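Local atomic coordinates of putative phosphosugar isomerases (Salmonella typhimurium LT2, PDB entry 3FKJ), a protein that probably binds phosphorylated sugars or related carbohydrate derivatives and may act as an isomerase. Residues R42-G47 against K85-N90; I138-A143 against Q153-Y158. All coordinates share one frame; numbering follows the deposited sequence.

Contact 1: R42-G47 against K85-N90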
loop_
_atom_site.group_PDB
_atom_site.type_symbol
_atom_site.label_atom_id
_atom_site.label_comp_id
_atom_site.label_asym_id
_atom_site.label_seq_id
_atom_site.Cartn_x
_atom_site.Cartn_y
_atom_site.Cartn_z
ATOM N N ARG A 42 -12.585 -12.976 -8.399
ATOM C CA ARG A 42 -11.848 -12.088 -7.505
ATOM C C ARG A 42 -10.879 -12.921 -6.698
ATOM O O ARG A 42 -11.196 -14.048 -6.308
ATOM C CB ARG A 42 -12.784 -11.358 -6.557
ATOM C CG ARG A 42 -13.939 -10.667 -7.227
ATOM C CD ARG A 42 -14.667 -9.793 -6.236
ATOM N NE ARG A 42 -13.886 -8.597 -5.882
ATOM C CZ ARG A 42 -14.095 -7.358 -6.358
ATOM N NH1 ARG A 42 -15.074 -7.110 -7.222
ATOM N NH2 ARG A 42 -13.314 -6.359 -5.949
ATOM N N VAL A 43 -9.689 -12.365 -6.479
ATOM C CA VAL A 43 -8.698 -12.900 -5.553
ATOM C C VAL A 43 -8.430 -11.846 -4.472
ATOM O O VAL A 43 -8.390 -10.630 -4.772
ATOM C CB VAL A 43 -7.363 -13.228 -6.303
ATOM C CG1 VAL A 43 -6.360 -13.875 -5.374
ATOM C CG2 VAL A 43 -7.654 -14.138 -7.466
ATOM N N TRP A 44 -8.293 -12.312 -3.224
ATOM C CA TRP A 44 -7.657 -11.543 -2.170
ATOM C C TRP A 44 -6.435 -12.253 -1.668
ATOM O O TRP A 44 -6.461 -13.459 -1.375
ATOM C CB TRP A 44 -8.582 -11.298 -0.978
ATOM C CG TRP A 44 -9.565 -10.212 -1.179
ATOM C CD1 TRP A 44 -9.406 -8.888 -0.853
ATOM C CD2 TRP A 44 -10.838 -10.330 -1.766
ATOM N NE1 TRP A 44 -10.509 -8.184 -1.205
ATOM C CE2 TRP A 44 -11.430 -9.045 -1.733
ATOM C CE3 TRP A 44 -11.550 -11.397 -2.333
ATOM C CZ2 TRP A 44 -12.718 -8.790 -2.241
ATOM C CZ3 TRP A 44 -12.847 -11.154 -2.801
ATOM C CH2 TRP A 44 -13.402 -9.850 -2.773
ATOM N N PHE A 45 -5.366 -11.489 -1.583
ATOM C CA PHE A 45 -4.195 -11.819 -0.788
ATOM C C PHE A 45 -4.326 -11.228 0.613
ATOM O O PHE A 45 -4.442 -10.014 0.777
ATOM C CB PHE A 45 -2.968 -11.273 -1.459
ATOM C CG PHE A 45 -2.722 -11.874 -2.789
ATOM C CD1 PHE A 45 -2.258 -13.183 -2.887
ATOM C CD2 PHE A 45 -2.973 -11.147 -3.949
ATOM C CE1 PHE A 45 -2.018 -13.749 -4.131
ATOM C CE2 PHE A 45 -2.754 -11.702 -5.202
ATOM C CZ PHE A 45 -2.266 -13.017 -5.288
ATOM N N VAL A 46 -4.313 -12.102 1.619
ATOM C CA VAL A 46 -4.573 -11.691 2.966
ATOM C C VAL A 46 -3.521 -12.248 3.940
ATOM O O VAL A 46 -3.213 -13.427 3.973
ATOM C CB VAL A 46 -6.034 -12.024 3.390
ATOM C CG1 VAL A 46 -6.391 -11.357 4.753
ATOM C CG2 VAL A 46 -7.045 -11.564 2.300
ATOM N N GLY A 47 -2.966 -11.355 4.735
ATOM C CA GLY A 47 -2.010 -11.735 5.736
ATOM C C GLY A 47 -1.512 -10.533 6.494
ATOM O O GLY A 47 -2.007 -9.425 6.287
ATOM N N LYS A 85 -18.005 -6.359 0.706
ATOM C CA LYS A 85 -19.223 -7.006 0.249
ATOM C C LYS A 85 -18.977 -7.792 -1.012
ATOM O O LYS A 85 -19.740 -8.670 -1.324
ATOM C CB LYS A 85 -20.336 -5.989 0.049
ATOM C CG LYS A 85 -20.878 -5.474 1.365
ATOM C CD LYS A 85 -22.024 -4.517 1.161
ATOM C CE LYS A 85 -22.560 -4.066 2.513
ATOM N NZ LYS A 85 -23.664 -3.067 2.415
ATOM N N ALA A 86 -17.892 -7.503 -1.730
ATOM C CA ALA A 86 -17.558 -8.259 -2.949
ATOM C C ALA A 86 -17.098 -9.671 -2.674
ATOM O O ALA A 86 -17.035 -10.465 -3.609
ATOM C CB ALA A 86 -16.511 -7.535 -3.770
ATOM N N LEU A 87 -16.736 -9.995 -1.428
ATOM C CA LEU A 87 -16.303 -11.367 -1.110
ATOM C C LEU A 87 -17.468 -12.377 -1.172
ATOM O O LEU A 87 -18.515 -12.174 -0.553
ATOM C CB LEU A 87 -15.625 -11.408 0.266
ATOM C CG LEU A 87 -15.015 -12.744 0.712
ATOM C CD1 LEU A 87 -13.732 -13.078 -0.052
ATOM C CD2 LEU A 87 -14.759 -12.685 2.221
ATOM N N GLY A 88 -17.278 -13.478 -1.889
ATOM C CA GLY A 88 -18.305 -14.497 -1.968
ATOM C C GLY A 88 -17.916 -15.749 -2.736
ATOM O O GLY A 88 -16.737 -16.088 -2.834
ATOM N N LYS A 89 -18.939 -16.404 -3.284
ATOM C CA LYS A 89 -18.865 -17.739 -3.877
ATOM C C LYS A 89 -17.776 -17.915 -4.892
ATOM O O LYS A 89 -17.151 -18.968 -4.929
ATOM C CB LYS A 89 -20.163 -18.057 -4.601
ATOM C CG LYS A 89 -21.196 -18.833 -3.810
ATOM C CD LYS A 89 -22.554 -18.835 -4.559
ATOM C CE LYS A 89 -22.401 -18.922 -6.101
ATOM N NZ LYS A 89 -23.665 -19.327 -6.800
ATOM N N ASN A 90 -17.584 -16.888 -5.724
ATOM C CA ASN A 90 -16.601 -16.890 -6.822
ATOM C C ASN A 90 -15.324 -16.083 -6.533
ATOM O O ASN A 90 -14.636 -15.607 -7.444
ATOM C CB ASN A 90 -17.290 -16.405 -8.094
ATOM C CG ASN A 90 -18.419 -17.338 -8.526
ATOM O OD1 ASN A 90 -18.244 -18.563 -8.622
ATOM N ND2 ASN A 90 -19.586 -16.764 -8.758
#
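The methyl of Ala-86 sits over the centre of one face of the Arg-42 guanidinium, with Ala-86 CB 3.5 Å from both NE and CZ of Arg-42. The arginine chain runs out from the backbone nearly straight and then bends at CG-CD (chi3 72°), which lays the flat group against the methyl. At the bend, Arg-42 CD also comes within 3.6 Å of Ala-86 O. Next along the same side of the strand, the far corner of the Trp-44 indole meets the loop at Ala-86 and Leu-87. Trp-44 CH2 approaches Leu-87 N at 3.6 Å, so the benzo end of the ring packs on backbone as well as on side chain. The CD1 branch makes the closest side-chain approach: Leu-87 CD1 reaches Trp-44 CZ3 at 3.5 Å, coming in obliquely to the ring. At the start of the strand the backbones are joined by one weak hydrogen bond, from Arg-42 N to Asn-90 O at 3.5 Å.

The loop thus lies against strand 42-47 and leads into 91-97, the parallel neighbour of that strand in the SIS domain, whose five-stranded parallel alpha/beta sheet has the order 2-1-3-4-5, as in flavodoxin-like folds. Regular pairing follows directly, with Arg-42 and Trp-44 bonded through their backbones to Val-92 and Ile-94.

Beyond the first shell, Phe-79 of helix 76-81 meets the Trp-44 ring, planes at about 55°, and also touches Leu-87. The Asn-90 amide turns away from the strand, its OD1 accepting a hydrogen bond from Asn-39 N. On the arginine side the packing reaches the dimer interface: Arg-42 NH1 bonds to the carbonyl oxygen of Leu-69 of the second subunit, while Ala-86 packs on Ala-66 of that subunit.

Contact 2: I138-A143 against Q153-Y158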
loop_
_atom_site.group_PDB
_atom_site.type_symbol
_atom_site.label_atom_id
_atom_site.label_comp_id
_atom_site.label_asym_id
_atom_site.label_seq_id
_atom_site.Cartn_x
_atom_site.Cartn_y
_atom_site.Cartn_z
ATOM N N ILE A 138 -0.756 -25.230 1.361
ATOM C CA ILE A 138 0.573 -25.330 0.786
ATOM C C ILE A 138 1.571 -25.224 1.930
ATOM O O ILE A 138 1.540 -24.275 2.696
ATOM C CB ILE A 138 0.830 -24.224 -0.251
ATOM C CG1 ILE A 138 -0.007 -24.484 -1.526
ATOM C CG2 ILE A 138 2.321 -24.146 -0.570
ATOM C CD1 ILE A 138 -0.716 -23.254 -2.126
ATOM N N GLU A 139 2.443 -26.212 2.061
ATOM C CA GLU A 139 3.535 -26.115 3.012
ATOM C C GLU A 139 4.725 -25.581 2.251
ATOM O O GLU A 139 5.365 -26.316 1.487
ATOM C CB GLU A 139 3.847 -27.462 3.611
ATOM C CG GLU A 139 2.766 -27.930 4.564
ATOM C CD GLU A 139 2.923 -29.375 4.922
ATOM O OE1 GLU A 139 3.994 -29.717 5.457
ATOM O OE2 GLU A 139 1.983 -30.141 4.661
ATOM N N TYR A 140 4.971 -24.281 2.390
ATOM C CA TYR A 140 6.069 -23.660 1.680
ATOM C C TYR A 140 7.334 -23.991 2.426
ATOM O O TYR A 140 7.287 -24.387 3.585
ATOM C CB TYR A 140 5.892 -22.140 1.527
ATOM C CG TYR A 140 5.749 -21.347 2.802
ATOM C CD1 TYR A 140 6.854 -20.998 3.564
ATOM C CD2 TYR A 140 4.506 -20.890 3.222
ATOM C CE1 TYR A 140 6.725 -20.250 4.714
ATOM C CE2 TYR A 140 4.366 -20.126 4.374
ATOM C CZ TYR A 140 5.477 -19.820 5.122
ATOM O OH TYR A 140 5.349 -19.045 6.266
ATOM N N GLN A 141 8.465 -23.802 1.765
ATOM C CA GLN A 141 9.750 -24.004 2.390
ATOM C C GLN A 141 10.399 -22.715 2.881
ATOM O O GLN A 141 10.190 -21.622 2.337
ATOM C CB GLN A 141 10.653 -24.728 1.421
ATOM C CG GLN A 141 10.065 -26.061 1.033
ATOM C CD GLN A 141 11.109 -27.053 0.818
ATOM O OE1 GLN A 141 11.596 -27.195 -0.283
ATOM N NE2 GLN A 141 11.526 -27.712 1.881
ATOM N N TRP A 142 11.181 -22.876 3.937
ATOM C CA TRP A 142 11.833 -21.783 4.607
ATOM C C TRP A 142 13.076 -22.291 5.342
ATOM O O TRP A 142 13.046 -23.339 5.943
ATOM C CB TRP A 142 10.860 -21.165 5.615
ATOM C CG TRP A 142 11.491 -20.123 6.468
ATOM C CD1 TRP A 142 11.608 -18.787 6.185
ATOM C CD2 TRP A 142 12.112 -20.322 7.750
ATOM N NE1 TRP A 142 12.253 -18.142 7.216
ATOM C CE2 TRP A 142 12.574 -19.055 8.189
ATOM C CE3 TRP A 142 12.305 -21.437 8.574
ATOM C CZ2 TRP A 142 13.234 -18.878 9.414
ATOM C CZ3 TRP A 142 12.969 -21.263 9.797
ATOM C CH2 TRP A 142 13.424 -19.991 10.199
ATOM N N ALA A 143 14.158 -21.528 5.267
ATOM C CA ALA A 143 15.284 -21.641 6.192
ATOM C C ALA A 143 15.831 -20.253 6.535
ATOM O O ALA A 143 15.676 -19.309 5.773
ATOM C CB ALA A 143 16.387 -22.484 5.608
ATOM N N GLN A 153 10.242 -22.680 -3.999
ATOM C CA GLN A 153 9.259 -23.187 -3.011
ATOM C C GLN A 153 9.099 -22.314 -1.764
ATOM O O GLN A 153 8.388 -22.670 -0.815
ATOM C CB GLN A 153 9.666 -24.564 -2.560
ATOM C CG GLN A 153 9.712 -25.548 -3.662
ATOM C CD GLN A 153 9.909 -26.900 -3.125
ATOM O OE1 GLN A 153 9.122 -27.358 -2.296
ATOM N NE2 GLN A 153 10.991 -27.561 -3.553
ATOM N N GLN A 154 9.721 -21.153 -1.787
ATOM C CA GLN A 154 9.498 -20.181 -0.724
ATOM C C GLN A 154 8.174 -19.425 -0.834
ATOM O O GLN A 154 7.545 -19.365 -1.895
ATOM C CB GLN A 154 10.697 -19.245 -0.621
ATOM C CG GLN A 154 11.957 -19.975 -0.095
ATOM C CD GLN A 154 13.194 -19.124 -0.218
ATOM O OE1 GLN A 154 13.243 -18.197 -1.015
ATOM N NE2 GLN A 154 14.187 -19.431 0.556
ATOM N N LYS A 155 7.748 -18.907 0.313
ATOM C CA LYS A 155 6.423 -18.260 0.491
ATOM C C LYS A 155 6.104 -17.251 -0.603
ATOM O O LYS A 155 5.050 -17.331 -1.195
ATOM C CB LYS A 155 6.363 -17.562 1.848
ATOM C CG LYS A 155 5.006 -17.007 2.246
ATOM C CD LYS A 155 5.003 -16.453 3.677
ATOM C CE LYS A 155 5.755 -15.146 3.847
ATOM N NZ LYS A 155 6.012 -14.866 5.312
ATOM N N ALA A 156 7.025 -16.322 -0.887
ATOM C CA ALA A 156 6.778 -15.292 -1.897
ATOM C C ALA A 156 6.724 -15.882 -3.289
ATOM O O ALA A 156 5.912 -15.423 -4.116
ATOM C CB ALA A 156 7.834 -14.173 -1.825
ATOM N N ALA A 157 7.576 -16.894 -3.556
ATOM C CA ALA A 157 7.563 -17.604 -4.833
ATOM C C ALA A 157 6.161 -18.186 -5.138
ATOM O O ALA A 157 5.697 -18.138 -6.259
ATOM C CB ALA A 157 8.615 -18.709 -4.848
ATOM N N TYR A 158 5.509 -18.752 -4.126
ATOM C CA TYR A 158 4.184 -19.358 -4.296
ATOM C C TYR A 158 3.121 -18.319 -4.667
ATOM O O TYR A 158 2.153 -18.640 -5.354
ATOM C CB TYR A 158 3.788 -20.133 -3.035
ATOM C CG TYR A 158 4.129 -21.615 -3.072
ATOM C CD1 TYR A 158 3.342 -22.515 -3.775
ATOM C CD2 TYR A 158 5.222 -22.111 -2.394
ATOM C CE1 TYR A 158 3.631 -23.883 -3.785
ATOM C CE2 TYR A 158 5.525 -23.453 -2.416
ATOM C CZ TYR A 158 4.731 -24.336 -3.119
ATOM O OH TYR A 158 5.047 -25.670 -3.115
HETATM O O HOH W 1 6.877 -26.436 -1.336
HETATM O O HOH W 2 9.521 -19.174 2.640
#
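Lys-155 runs alongside the Tyr-140 ring, both side chains pointing the same way. Its CB stands over the ring centre in a CH-pi contact, 3.8 Å from the centroid and 5° off the normal. CG moves on toward the CE2 side, and CD lies beside the phenol, 3.7 Å from Tyr-140 OH. With CG anti to the backbone N (chi1 -172°), the chain follows the ring outward; it then bends about CG-CD before NZ bonds to Ser-51 OG, while Tyr-140 OH bonds to Gln-98.

A second CH-pi contact lies deeper, where Ile-138 CG2 is 3.5 Å from the centroid of the Tyr-158 ring. Beside these two contacts, Gln-141 N donates to Gln-153 O in a nearly straight bond (2.8 Å, 169°), from above the carbonyl plane. Water 1 links Glu-139 O, Gln-153 OE1 and Tyr-158 OH, and water 2 joins Gln-141 O to Lys-155 N in the first turn of the helix.

The arrangement packs the end of an outermost strand of the sheet within this chain, 136-139, and the chain leaving it against the start of helix 155-170, as in the layered alpha/beta architecture of SIS domains.

In the fold
From the N terminus, helix 22-35 leads into strand 42-47, where contact 1 opens. The chain then passes through helices 50-53 and 56-65, edge strand 70-75 and helix 76-81 before contact 1 closes at 85-90, just ahead of strand 91-97. Helix 103-115, strand 118-123, helix 129-132 and strand 136-139 follow, and contact 2 closes a much shorter loop of nine residues, free of helix and strand, at the start of helix 155-170. The two loops are in series, neither crossing nor nesting. The contact centres are about 22 Å apart, and both reach the same parallel sheet: contact 1 joins an inner strand to an interstrand loop near the second subunit, contact 2 an outermost strand to a helix.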